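Local coordinates for sister chromatid cohesion protein (Chaetomium thermophilum, PDB 5T8V) that probably loads cohesin onto chromatin as Scc2, of which this chain is the C-terminal part, built of HEAT repeats, at residues 24-28 against 82-86; 31-35 against 49-54; 973-977 against 1028-1032. One frame throughout, in Å; residues are numbered along the deposited sequence.

How the contacts relate
From the N terminus, helix 9-36 takes part in two contacts in succession. Contact 1 sets residues 24-28 against 82-86 and closes a loop of 53 residues. Nested inside it, contact 2 brings the later turn 31-35 back against residues 49-54, the end of a hairpin loop and its returning strand 52-54. The two touch, their centres about 12 Å apart: Leu54 packs on Ala27 and Leu86, and Val31 meets Tyr85, so helix 9-36, the hairpin and helix 81-96 share one cluster. Contact 3 follows far along the chain, beyond the centre of the elongated helical array, joining helices 969-986 and 1026-1042; its nearest atoms lie about 128 Å from contacts 1 and 2.

Contact 1 of 3, residues 24-28 against 82-86; sequences LQAAF and DLIYL
With CG of Phe28 turned opposite its carbonyl carbon (chi1 -66°) and CG of Tyr85 opposite its backbone N (chi1 -176°), the two side chains run antiparallel past one another and their rings form a T-shaped (edge-to-face) stack. Tyr85 offers the edge: its CD2 stands over the centre of one Phe28 face, with the planes at 74°. The ring centroids are 4.7 Å apart. On the opposite face Leu24 O, from the previous turn of the same helix, lies over the ring's outer part. Asp82 O approaches the Phe28 edge near the ring plane, 3.4 Å from CZ. Beside this, the methyls of Leu24 divide: CD1 meets Leu86 CD2 at 4.1 Å, and CD2 rests against the Asp82 carboxylate, 3.7 Å from OD1. Leu62 of helix 56-71 touches both leucines. Replacing Phe28 by an alanine would probably open a gap between the helices and leave the Tyr85 edge without the face it packs on. This is helix-helix packing near the N-terminal end of the chain's HEAT-repeat array. As no hydrogen bond or salt bridge crosses between the segments, their hold rests on shape and dispersion, chiefly in the Phe28-Tyr85 stack.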
ATOM      1  N   LEU A  24     -13.244 -76.390   0.194  1.00 49.23           N
ATOM      2  CA  LEU A  24     -11.854 -76.829   0.128  1.00 48.93           C
ATOM      3  C   LEU A  24     -11.753 -78.222  -0.481  1.00 51.75           C
ATOM      4  O   LEU A  24     -10.969 -78.453  -1.412  1.00 50.74           O
ATOM      5  CB  LEU A  24     -11.248 -76.805   1.530  1.00 49.74           C
ATOM      6  CG  LEU A  24      -9.730 -76.888   1.665  1.00 49.58           C
ATOM      7  CD1 LEU A  24      -9.093 -75.555   1.308  1.00 46.71           C
ATOM      8  CD2 LEU A  24      -9.357 -77.302   3.082  1.00 51.60           C
ATOM      9  N   GLN A  25     -12.545 -79.167   0.032  1.00 65.28           N
ATOM     10  CA  GLN A  25     -12.542 -80.516  -0.525  1.00 69.55           C
ATOM     11  C   GLN A  25     -12.915 -80.498  -2.002  1.00 66.52           C
ATOM     12  O   GLN A  25     -12.271 -81.165  -2.820  1.00 66.36           O
ATOM     13  CB  GLN A  25     -13.500 -81.412   0.260  1.00 74.94           C
ATOM     14  CG  GLN A  25     -13.119 -81.601   1.724  1.00 79.09           C
ATOM     15  CD  GLN A  25     -11.727 -82.177   1.901  1.00 81.29           C
ATOM     16  OE1 GLN A  25     -11.275 -82.997   1.102  1.00 84.14           O
ATOM     17  NE2 GLN A  25     -11.035 -81.741   2.948  1.00 80.03           N
ATOM     18  N   ALA A  26     -13.948 -79.732  -2.361  1.00 37.56           N
ATOM     19  CA  ALA A  26     -14.338 -79.625  -3.764  1.00 37.39           C
ATOM     20  C   ALA A  26     -13.178 -79.134  -4.623  1.00 35.36           C
ATOM     21  O   ALA A  26     -12.991 -79.599  -5.755  1.00 35.86           O
ATOM     22  CB  ALA A  26     -15.540 -78.694  -3.905  1.00 37.03           C
ATOM     23  N   ALA A  27     -12.385 -78.195  -4.102  1.00 42.28           N
ATOM     24  CA  ALA A  27     -11.242 -77.692  -4.856  1.00 39.40           C
ATOM     25  C   ALA A  27     -10.165 -78.760  -5.004  1.00 39.60           C
ATOM     26  O   ALA A  27      -9.614 -78.946  -6.095  1.00 40.04           O
ATOM     27  CB  ALA A  27     -10.671 -76.448  -4.176  1.00 37.02           C
ATOM     28  N   PHE A  28      -9.853 -79.475  -3.921  1.00 53.26           N
ATOM     29  CA  PHE A  28      -8.788 -80.471  -3.992  1.00 52.81           C
ATOM     30  C   PHE A  28      -9.157 -81.618  -4.926  1.00 55.23           C
ATOM     31  O   PHE A  28      -8.335 -82.045  -5.744  1.00 56.37           O
ATOM     32  CB  PHE A  28      -8.463 -80.992  -2.591  1.00 52.77           C
ATOM     33  CG  PHE A  28      -7.876 -79.951  -1.671  1.00 49.91           C
ATOM     34  CD1 PHE A  28      -7.421 -78.735  -2.162  1.00 47.12           C
ATOM     35  CD2 PHE A  28      -7.775 -80.192  -0.314  1.00 50.68           C
ATOM     36  CE1 PHE A  28      -6.884 -77.788  -1.320  1.00 45.58           C
ATOM     37  CE2 PHE A  28      -7.237 -79.247   0.532  1.00 49.66           C
ATOM     38  CZ  PHE A  28      -6.791 -78.044   0.029  1.00 47.32           C
ATOM     39  N   ASP A  82      -4.136 -79.961   5.487  1.00 64.15           N
ATOM     40  CA  ASP A  82      -4.715 -79.586   4.204  1.00 62.36           C
ATOM     41  C   ASP A  82      -4.674 -78.079   3.957  1.00 58.65           C
ATOM     42  O   ASP A  82      -5.262 -77.606   2.980  1.00 59.00           O
ATOM     43  CB  ASP A  82      -6.149 -80.120   4.086  1.00 63.07           C
ATOM     44  CG  ASP A  82      -7.105 -79.505   5.091  1.00 63.28           C
ATOM     45  OD1 ASP A  82      -6.872 -78.363   5.538  1.00 63.04           O
ATOM     46  OD2 ASP A  82      -8.107 -80.173   5.427  1.00 63.81           O
ATOM     47  N   LEU A  83      -3.999 -77.319   4.820  1.00 46.28           N
ATOM     48  CA  LEU A  83      -3.650 -75.937   4.507  1.00 40.74           C
ATOM     49  C   LEU A  83      -2.275 -75.847   3.858  1.00 38.05           C
ATOM     50  O   LEU A  83      -2.057 -75.005   2.980  1.00 35.21           O
ATOM     51  CB  LEU A  83      -3.683 -75.074   5.773  1.00 39.48           C
ATOM     52  CG  LEU A  83      -5.029 -74.447   6.150  1.00 38.78           C
ATOM     53  CD1 LEU A  83      -4.951 -73.814   7.530  1.00 39.22           C
ATOM     54  CD2 LEU A  83      -5.457 -73.409   5.125  1.00 36.43           C
ATOM     55  N   ILE A  84      -1.342 -76.704   4.282  1.00 39.41           N
ATOM     56  CA  ILE A  84      -0.064 -76.815   3.588  1.00 38.89           C
ATOM     57  C   ILE A  84      -0.292 -77.182   2.129  1.00 38.08           C
ATOM     58  O   ILE A  84       0.436 -76.729   1.237  1.00 37.11           O
ATOM     59  CB  ILE A  84       0.839 -77.844   4.294  1.00 42.38           C
ATOM     60  CG1 ILE A  84       1.295 -77.311   5.654  1.00 43.07           C
ATOM     61  CG2 ILE A  84       2.062 -78.189   3.439  1.00 43.01           C
ATOM     62  CD1 ILE A  84       0.744 -78.088   6.824  1.00 45.22           C
ATOM     63  N   TYR A  85      -1.301 -78.014   1.862  1.00 35.87           N
ATOM     64  CA  TYR A  85      -1.589 -78.409   0.488  1.00 34.55           C
ATOM     65  C   TYR A  85      -2.091 -77.221  -0.325  1.00 31.05           C
ATOM     66  O   TYR A  85      -1.654 -77.011  -1.463  1.00 29.49           O
ATOM     67  CB  TYR A  85      -2.609 -79.549   0.476  1.00 35.54           C
ATOM     68  CG  TYR A  85      -2.910 -80.099  -0.902  1.00 34.59           C
ATOM     69  CD1 TYR A  85      -1.887 -80.504  -1.750  1.00 34.69           C
ATOM     70  CD2 TYR A  85      -4.219 -80.227  -1.350  1.00 34.24           C
ATOM     71  CE1 TYR A  85      -2.158 -81.010  -3.009  1.00 35.26           C
ATOM     72  CE2 TYR A  85      -4.500 -80.734  -2.606  1.00 34.78           C
ATOM     73  CZ  TYR A  85      -3.466 -81.124  -3.431  1.00 35.28           C
ATOM     74  OH  TYR A  85      -3.739 -81.629  -4.682  1.00 36.03           O
ATOM     75  N   LEU A  86      -3.002 -76.429   0.243  1.00 35.87           N
ATOM     76  CA  LEU A  86      -3.450 -75.224  -0.443  1.00 32.74           C
ATOM     77  C   LEU A  86      -2.281 -74.283  -0.704  1.00 32.37           C
ATOM     78  O   LEU A  86      -2.154 -73.726  -1.802  1.00 31.95           O
ATOM     79  CB  LEU A  86      -4.535 -74.527   0.379  1.00 31.67           C
ATOM     80  CG  LEU A  86      -5.115 -73.230  -0.197  1.00 29.39           C
ATOM     81  CD1 LEU A  86      -5.613 -73.431  -1.617  1.00 28.78           C
ATOM     82  CD2 LEU A  86      -6.242 -72.713   0.687  1.00 29.24           C
TER

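Contact 2 of 3, residues 31-35 against 49-54; sequences VDRAI and ETEATL
Ala52 points its methyl at helix 9-36 and is met there by three apolar side chains. Ile35 CG1 is nearest, 3.6 Å from Ala52 CB; Val31 CG1 comes within 4.0 Å of the same methyl, and Ala34 CB within 4.3 Å. The two branches of Val31 part company: CG1, opposite the backbone N (chi1 174°), takes the Ala52 side, while CG2 reaches Leu54 CD2 at 3.7 Å, the two side chains roughly perpendicular. The strand 52-54 is the second arm of an antiparallel beta hairpin with strand 44-46, held by backbone hydrogen bonds between Thr53 and Ile45. It runs obliquely back along residues 31-35, at 146° between N-to-C directions, the axes 8.2 Å apart. Ala44 of the first arm also touches Val31 and Ala34, so both arms rest on this helix. A second kind of contact sets aliphatic carbons against backbone carbonyls. Val31 CG1 lies 3.4 Å from Ala52 O. Ile35 lies against the loop that leads into the strand, with CG2 3.8 Å from Glu49 O and CD1 3.8 Å from Thr50 O. Thr53 points away from the helix and touches Ser92 of helix 81-96.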
ATOM      1  N   VAL A  31      -8.782 -80.556  -8.376  1.00 34.90           N
ATOM      2  CA  VAL A  31      -7.401 -80.710  -8.826  1.00 34.72           C
ATOM      3  C   VAL A  31      -7.128 -82.162  -9.196  1.00 37.37           C
ATOM      4  O   VAL A  31      -6.509 -82.450 -10.228  1.00 37.97           O
ATOM      5  CB  VAL A  31      -6.425 -80.205  -7.745  1.00 33.44           C
ATOM      6  CG1 VAL A  31      -4.980 -80.496  -8.137  1.00 33.75           C
ATOM      7  CG2 VAL A  31      -6.613 -78.713  -7.514  1.00 30.96           C
ATOM      8  N   ASP A  32      -7.582 -83.100  -8.361  1.00 39.36           N
ATOM      9  CA  ASP A  32      -7.411 -84.515  -8.680  1.00 42.22           C
ATOM     10  C   ASP A  32      -8.006 -84.839 -10.044  1.00 43.34           C
ATOM     11  O   ASP A  32      -7.369 -85.499 -10.874  1.00 44.75           O
ATOM     12  CB  ASP A  32      -8.053 -85.384  -7.596  1.00 44.19           C
ATOM     13  CG  ASP A  32      -7.199 -85.494  -6.351  1.00 44.12           C
ATOM     14  OD1 ASP A  32      -5.963 -85.611  -6.484  1.00 44.07           O
ATOM     15  OD2 ASP A  32      -7.765 -85.465  -5.239  1.00 44.30           O
ATOM     16  N   ARG A  33      -9.234 -84.380 -10.293  1.00 61.52           N
ATOM     17  CA  ARG A  33      -9.864 -84.619 -11.587  1.00 63.71           C
ATOM     18  C   ARG A  33      -9.073 -83.964 -12.711  1.00 62.18           C
ATOM     19  O   ARG A  33      -8.958 -84.522 -13.807  1.00 62.89           O
ATOM     20  CB  ARG A  33     -11.299 -84.098 -11.573  1.00 65.35           C
ATOM     21  CG  ARG A  33     -12.120 -84.496 -12.788  1.00 69.25           C
ATOM     22  CD  ARG A  33     -13.242 -83.505 -13.033  1.00 70.10           C
ATOM     23  NE  ARG A  33     -13.895 -83.102 -11.789  1.00 71.06           N
ATOM     24  CZ  ARG A  33     -14.790 -82.123 -11.697  1.00 70.54           C
ATOM     25  NH1 ARG A  33     -15.146 -81.435 -12.774  1.00 69.89           N
ATOM     26  NH2 ARG A  33     -15.327 -81.829 -10.520  1.00 70.12           N
ATOM     27  N   ALA A  34      -8.523 -82.775 -12.458  1.00 56.59           N
ATOM     28  CA  ALA A  34      -7.753 -82.080 -13.480  1.00 55.41           C
ATOM     29  C   ALA A  34      -6.417 -82.756 -13.762  1.00 56.71           C
ATOM     30  O   ALA A  34      -5.831 -82.513 -14.820  1.00 57.83           O
ATOM     31  CB  ALA A  34      -7.520 -80.627 -13.066  1.00 52.16           C
ATOM     32  N   ILE A  35      -5.922 -83.582 -12.846  1.00 46.39           N
ATOM     33  CA  ILE A  35      -4.687 -84.330 -13.080  1.00 47.32           C
ATOM     34  C   ILE A  35      -4.975 -85.664 -13.756  1.00 50.64           C
ATOM     35  O   ILE A  35      -4.349 -86.006 -14.763  1.00 51.96           O
ATOM     36  CB  ILE A  35      -3.920 -84.522 -11.754  1.00 47.33           C
ATOM     37  CG1 ILE A  35      -3.419 -83.170 -11.238  1.00 44.54           C
ATOM     38  CG2 ILE A  35      -2.746 -85.493 -11.944  1.00 49.93           C
ATOM     39  CD1 ILE A  35      -2.733 -83.227  -9.879  1.00 44.49           C
ATOM     40  N   GLU A  49       1.491 -82.993 -16.203  1.00 80.48           N
ATOM     41  CA  GLU A  49       0.804 -84.207 -15.778  1.00 84.69           C
ATOM     42  C   GLU A  49       1.042 -84.539 -14.310  1.00 82.11           C
ATOM     43  O   GLU A  49       0.563 -85.577 -13.842  1.00 83.87           O
ATOM     44  CB  GLU A  49       1.228 -85.390 -16.651  1.00 90.09           C
ATOM     45  CG  GLU A  49       2.701 -85.747 -16.562  1.00 93.78           C
ATOM     46  CD  GLU A  49       3.062 -86.921 -17.450  1.00 98.34           C
ATOM     47  OE1 GLU A  49       2.168 -87.424 -18.163  1.00 99.01           O
ATOM     48  OE2 GLU A  49       4.238 -87.341 -17.435  1.00101.74           O
ATOM     49  N   THR A  50       1.769 -83.692 -13.579  1.00 75.71           N
ATOM     50  CA  THR A  50       1.930 -83.843 -12.141  1.00 73.43           C
ATOM     51  C   THR A  50       1.417 -82.650 -11.349  1.00 69.48           C
ATOM     52  O   THR A  50       1.060 -82.821 -10.179  1.00 69.51           O
ATOM     53  CB  THR A  50       3.408 -84.075 -11.782  1.00 73.67           C
ATOM     54  OG1 THR A  50       3.518 -84.428 -10.397  1.00 73.63           O
ATOM     55  CG2 THR A  50       4.247 -82.826 -12.054  1.00 71.25           C
ATOM     56  N   GLU A  51       1.363 -81.463 -11.947  1.00 62.00           N
ATOM     57  CA  GLU A  51       0.891 -80.257 -11.284  1.00 57.86           C
ATOM     58  C   GLU A  51      -0.434 -79.803 -11.884  1.00 53.03           C
ATOM     59  O   GLU A  51      -0.751 -80.098 -13.040  1.00 52.11           O
ATOM     60  CB  GLU A  51       1.920 -79.128 -11.400  1.00 58.53           C
ATOM     61  CG  GLU A  51       3.055 -79.209 -10.393  1.00 60.97           C
ATOM     62  CD  GLU A  51       4.060 -78.084 -10.559  1.00 61.50           C
ATOM     63  OE1 GLU A  51       5.278 -78.358 -10.504  1.00 63.04           O
ATOM     64  OE2 GLU A  51       3.630 -76.926 -10.754  1.00 60.28           O
ATOM     65  N   ALA A  52      -1.205 -79.078 -11.076  1.00 47.23           N
ATOM     66  CA  ALA A  52      -2.478 -78.512 -11.504  1.00 44.97           C
ATOM     67  C   ALA A  52      -2.968 -77.539 -10.441  1.00 42.75           C
ATOM     68  O   ALA A  52      -3.122 -77.914  -9.273  1.00 43.38           O
ATOM     69  CB  ALA A  52      -3.511 -79.611 -11.755  1.00 46.57           C
ATOM     70  N   THR A  53      -3.214 -76.291 -10.828  1.00 37.48           N
ATOM     71  CA  THR A  53      -3.431 -75.221  -9.870  1.00 34.59           C
ATOM     72  C   THR A  53      -4.916 -74.892  -9.750  1.00 33.47           C
ATOM     73  O   THR A  53      -5.767 -75.459 -10.435  1.00 34.52           O
ATOM     74  CB  THR A  53      -2.631 -73.982 -10.275  1.00 33.20           C
ATOM     75  OG1 THR A  53      -3.056 -73.541 -11.570  1.00 33.59           O
ATOM     76  CG2 THR A  53      -1.143 -74.298 -10.311  1.00 33.67           C
ATOM     77  N   LEU A  54      -5.229 -73.964  -8.849  1.00 32.94           N
ATOM     78  CA  LEU A  54      -6.590 -73.484  -8.670  1.00 31.13           C
ATOM     79  C   LEU A  54      -6.804 -72.234  -9.513  1.00 29.62           C
ATOM     80  O   LEU A  54      -5.928 -71.370  -9.598  1.00 29.42           O
ATOM     81  CB  LEU A  54      -6.866 -73.180  -7.195  1.00 30.58           C
ATOM     82  CG  LEU A  54      -6.764 -74.361  -6.224  1.00 31.91           C
ATOM     83  CD1 LEU A  54      -6.863 -73.882  -4.788  1.00 31.21           C
ATOM     84  CD2 LEU A  54      -7.838 -75.399  -6.506  1.00 33.76           C
TER

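Contact 3 of 3, residues 973-977 against 1028-1032; sequences FDRYS and VRKPA
Pro1031 is wedged against three side chains of helix 969-986: Phe973, Asp974 and Ser977. The Phe973 ring reaches across to the other helix with its CE2-CZ end. CE2 is 3.6 Å from Val1028 CG1 and 3.8 Å from Pro1031 CG. Ala1032 CB lies at the ring edge, in plane, 3.8 Å from Phe973 CZ, and Val1028 O also comes near the plane at that edge. Asp974 runs across the proline ring, its OD2 3.3 Å from Pro1031 CB. Ser977 OG sits between two carbonyls, 3.2 Å from Pro1031 O and 3.1 Å from Asp974 O, the latter one turn back in its own helix.

What places these groups is partly torsional: Phe973 CG lies opposite the backbone N (chi1 163°), which brings the edge of the ring up to Val1028 and Ala1032. Ser977 CB covers part of one face of that ring. Helix 1026-1042 is kinked at Pro1031, whose N has no bond to the preceding turn. The ammonium of Lys1030 is 5.2 Å from Asp974 OD2, measured from NZ; this is too far for direct contact, but the opposite charges may attract weakly.

In the second shell, Phe1019, in the loop before helix 1026-1042, meets the Phe973 ring and touches Val1028, while Thr956 of helix 940-960 also packs on Phe973. The two helices run nearly parallel here, at 13°, with axes 8.9 Å apart, as members of the alpha-solenoid formed by the HEAT repeats. On the other flank, Arg1029 forms a salt bridge with Asp1062, and Lys1030 touches Ile1066 of helix 1065-1086.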
ATOM      1  N   PHE A 973      -8.268  66.373   5.027  1.00 43.67           N
ATOM      2  CA  PHE A 973      -7.262  66.322   3.972  1.00 41.50           C
ATOM      3  C   PHE A 973      -7.033  64.896   3.495  1.00 39.82           C
ATOM      4  O   PHE A 973      -6.844  64.659   2.298  1.00 39.09           O
ATOM      5  CB  PHE A 973      -5.942  66.916   4.449  1.00 43.47           C
ATOM      6  CG  PHE A 973      -4.785  66.537   3.578  1.00 42.97           C
ATOM      7  CD1 PHE A 973      -4.605  67.146   2.350  1.00 42.31           C
ATOM      8  CD2 PHE A 973      -3.898  65.548   3.969  1.00 43.20           C
ATOM      9  CE1 PHE A 973      -3.558  66.789   1.533  1.00 41.71           C
ATOM     10  CE2 PHE A 973      -2.841  65.187   3.154  1.00 42.49           C
ATOM     11  CZ  PHE A 973      -2.670  65.811   1.936  1.00 41.74           C
ATOM     12  N   ASP A 974      -7.008  63.935   4.420  1.00 39.83           N
ATOM     13  CA  ASP A 974      -6.874  62.541   4.016  1.00 39.16           C
ATOM     14  C   ASP A 974      -7.931  62.182   2.983  1.00 38.64           C
ATOM     15  O   ASP A 974      -7.630  61.546   1.965  1.00 37.91           O
ATOM     16  CB  ASP A 974      -6.983  61.624   5.235  1.00 39.85           C
ATOM     17  CG  ASP A 974      -6.798  60.159   4.881  1.00 39.44           C
ATOM     18  OD1 ASP A 974      -7.761  59.544   4.377  1.00 39.20           O
ATOM     19  OD2 ASP A 974      -5.693  59.623   5.110  1.00 39.55           O
ATOM     20  N   ARG A 975      -9.176  62.602   3.217  1.00 51.23           N
ATOM     21  CA  ARG A 975     -10.238  62.263   2.279  1.00 51.15           C
ATOM     22  C   ARG A 975     -10.089  63.026   0.967  1.00 50.46           C
ATOM     23  O   ARG A 975     -10.287  62.456  -0.111  1.00 49.38           O
ATOM     24  CB  ARG A 975     -11.605  62.536   2.906  1.00 52.58           C
ATOM     25  CG  ARG A 975     -12.741  61.794   2.223  1.00 52.96           C
ATOM     26  CD  ARG A 975     -12.636  60.291   2.456  1.00 54.28           C
ATOM     27  NE  ARG A 975     -13.549  59.533   1.615  1.00 54.36           N
ATOM     28  CZ  ARG A 975     -13.565  58.206   1.548  1.00 54.97           C
ATOM     29  NH1 ARG A 975     -12.715  57.488   2.273  1.00 54.10           N
ATOM     30  NH2 ARG A 975     -14.429  57.593   0.753  1.00 55.62           N
ATOM     31  N   TYR A 976      -9.749  64.314   1.032  1.00 51.89           N
ATOM     32  CA  TYR A 976      -9.534  65.083  -0.190  1.00 52.04           C
ATOM     33  C   TYR A 976      -8.475  64.423  -1.065  1.00 49.75           C
ATOM     34  O   TYR A 976      -8.723  64.095  -2.233  1.00 48.14           O
ATOM     35  CB  TYR A 976      -9.123  66.516   0.158  1.00 54.45           C
ATOM     36  CG  TYR A 976     -10.216  67.361   0.783  1.00 56.95           C
ATOM     37  CD1 TYR A 976     -11.539  67.246   0.374  1.00 57.41           C
ATOM     38  CD2 TYR A 976      -9.919  68.283   1.781  1.00 58.91           C
ATOM     39  CE1 TYR A 976     -12.533  68.020   0.940  1.00 59.71           C
ATOM     40  CE2 TYR A 976     -10.907  69.061   2.353  1.00 60.98           C
ATOM     41  CZ  TYR A 976     -12.212  68.926   1.929  1.00 62.22           C
ATOM     42  OH  TYR A 976     -13.199  69.698   2.496  1.00 65.67           O
ATOM     43  N   SER A 977      -7.279  64.219  -0.507  1.00 45.91           N
ATOM     44  CA  SER A 977      -6.194  63.602  -1.261  1.00 44.10           C
ATOM     45  C   SER A 977      -6.565  62.208  -1.740  1.00 42.23           C
ATOM     46  O   SER A 977      -6.134  61.791  -2.820  1.00 41.86           O
ATOM     47  CB  SER A 977      -4.934  63.539  -0.403  1.00 45.38           C
ATOM     48  OG  SER A 977      -5.067  62.561   0.613  1.00 46.60           O
ATOM     49  N   VAL A1028      -0.474  63.401   7.567  1.00 52.46           N
ATOM     50  CA  VAL A1028      -0.618  64.213   6.363  1.00 51.68           C
ATOM     51  C   VAL A1028       0.300  63.722   5.253  1.00 49.34           C
ATOM     52  O   VAL A1028      -0.117  63.592   4.102  1.00 47.74           O
ATOM     53  CB  VAL A1028      -0.355  65.699   6.692  1.00 54.62           C
ATOM     54  CG1 VAL A1028      -0.340  66.548   5.424  1.00 54.66           C
ATOM     55  CG2 VAL A1028      -1.406  66.214   7.663  1.00 56.09           C
ATOM     56  N   ARG A1029       1.563  63.444   5.584  1.00 57.12           N
ATOM     57  CA  ARG A1029       2.500  62.962   4.576  1.00 54.23           C
ATOM     58  C   ARG A1029       2.043  61.642   3.974  1.00 50.86           C
ATOM     59  O   ARG A1029       2.317  61.372   2.799  1.00 49.97           O
ATOM     60  CB  ARG A1029       3.894  62.804   5.185  1.00 55.48           C
ATOM     61  CG  ARG A1029       4.564  64.111   5.573  1.00 57.62           C
ATOM     62  CD  ARG A1029       5.943  63.860   6.157  1.00 59.39           C
ATOM     63  NE  ARG A1029       6.874  63.339   5.158  1.00 58.98           N
ATOM     64  CZ  ARG A1029       8.069  62.828   5.438  1.00 59.88           C
ATOM     65  NH1 ARG A1029       8.490  62.757   6.695  1.00 61.29           N
ATOM     66  NH2 ARG A1029       8.845  62.380   4.461  1.00 58.83           N
ATOM     67  N   LYS A1030       1.346  60.803   4.755  1.00 45.89           N
ATOM     68  CA  LYS A1030       0.929  59.504   4.223  1.00 42.89           C
ATOM     69  C   LYS A1030      -0.097  59.664   3.110  1.00 40.76           C
ATOM     70  O   LYS A1030       0.200  59.299   1.958  1.00 39.33           O
ATOM     71  CB  LYS A1030       0.422  58.607   5.356  1.00 42.81           C
ATOM     72  CG  LYS A1030      -0.132  57.276   4.863  1.00 42.14           C
ATOM     73  CD  LYS A1030      -0.721  56.441   5.984  1.00 43.09           C
ATOM     74  CE  LYS A1030      -1.402  55.194   5.438  1.00 42.21           C
ATOM     75  NZ  LYS A1030      -2.518  55.523   4.503  1.00 41.76           N
ATOM     76  N   PRO A1031      -1.297  60.197   3.358  1.00 43.99           N
ATOM     77  CA  PRO A1031      -2.296  60.267   2.280  1.00 41.98           C
ATOM     78  C   PRO A1031      -1.875  61.145   1.116  1.00 41.17           C
ATOM     79  O   PRO A1031      -2.402  60.974   0.009  1.00 40.38           O
ATOM     80  CB  PRO A1031      -3.538  60.822   2.988  1.00 42.42           C
ATOM     81  CG  PRO A1031      -3.007  61.559   4.161  1.00 44.25           C
ATOM     82  CD  PRO A1031      -1.795  60.808   4.604  1.00 45.15           C
ATOM     83  N   ALA A1032      -0.946  62.079   1.326  1.00 38.15           N
ATOM     84  CA  ALA A1032      -0.419  62.865   0.214  1.00 39.12           C
ATOM     85  C   ALA A1032       0.396  61.989  -0.729  1.00 39.13           C
ATOM     86  O   ALA A1032       0.153  61.964  -1.943  1.00 39.49           O
ATOM     87  CB  ALA A1032       0.433  64.019   0.745  1.00 40.51           C
TER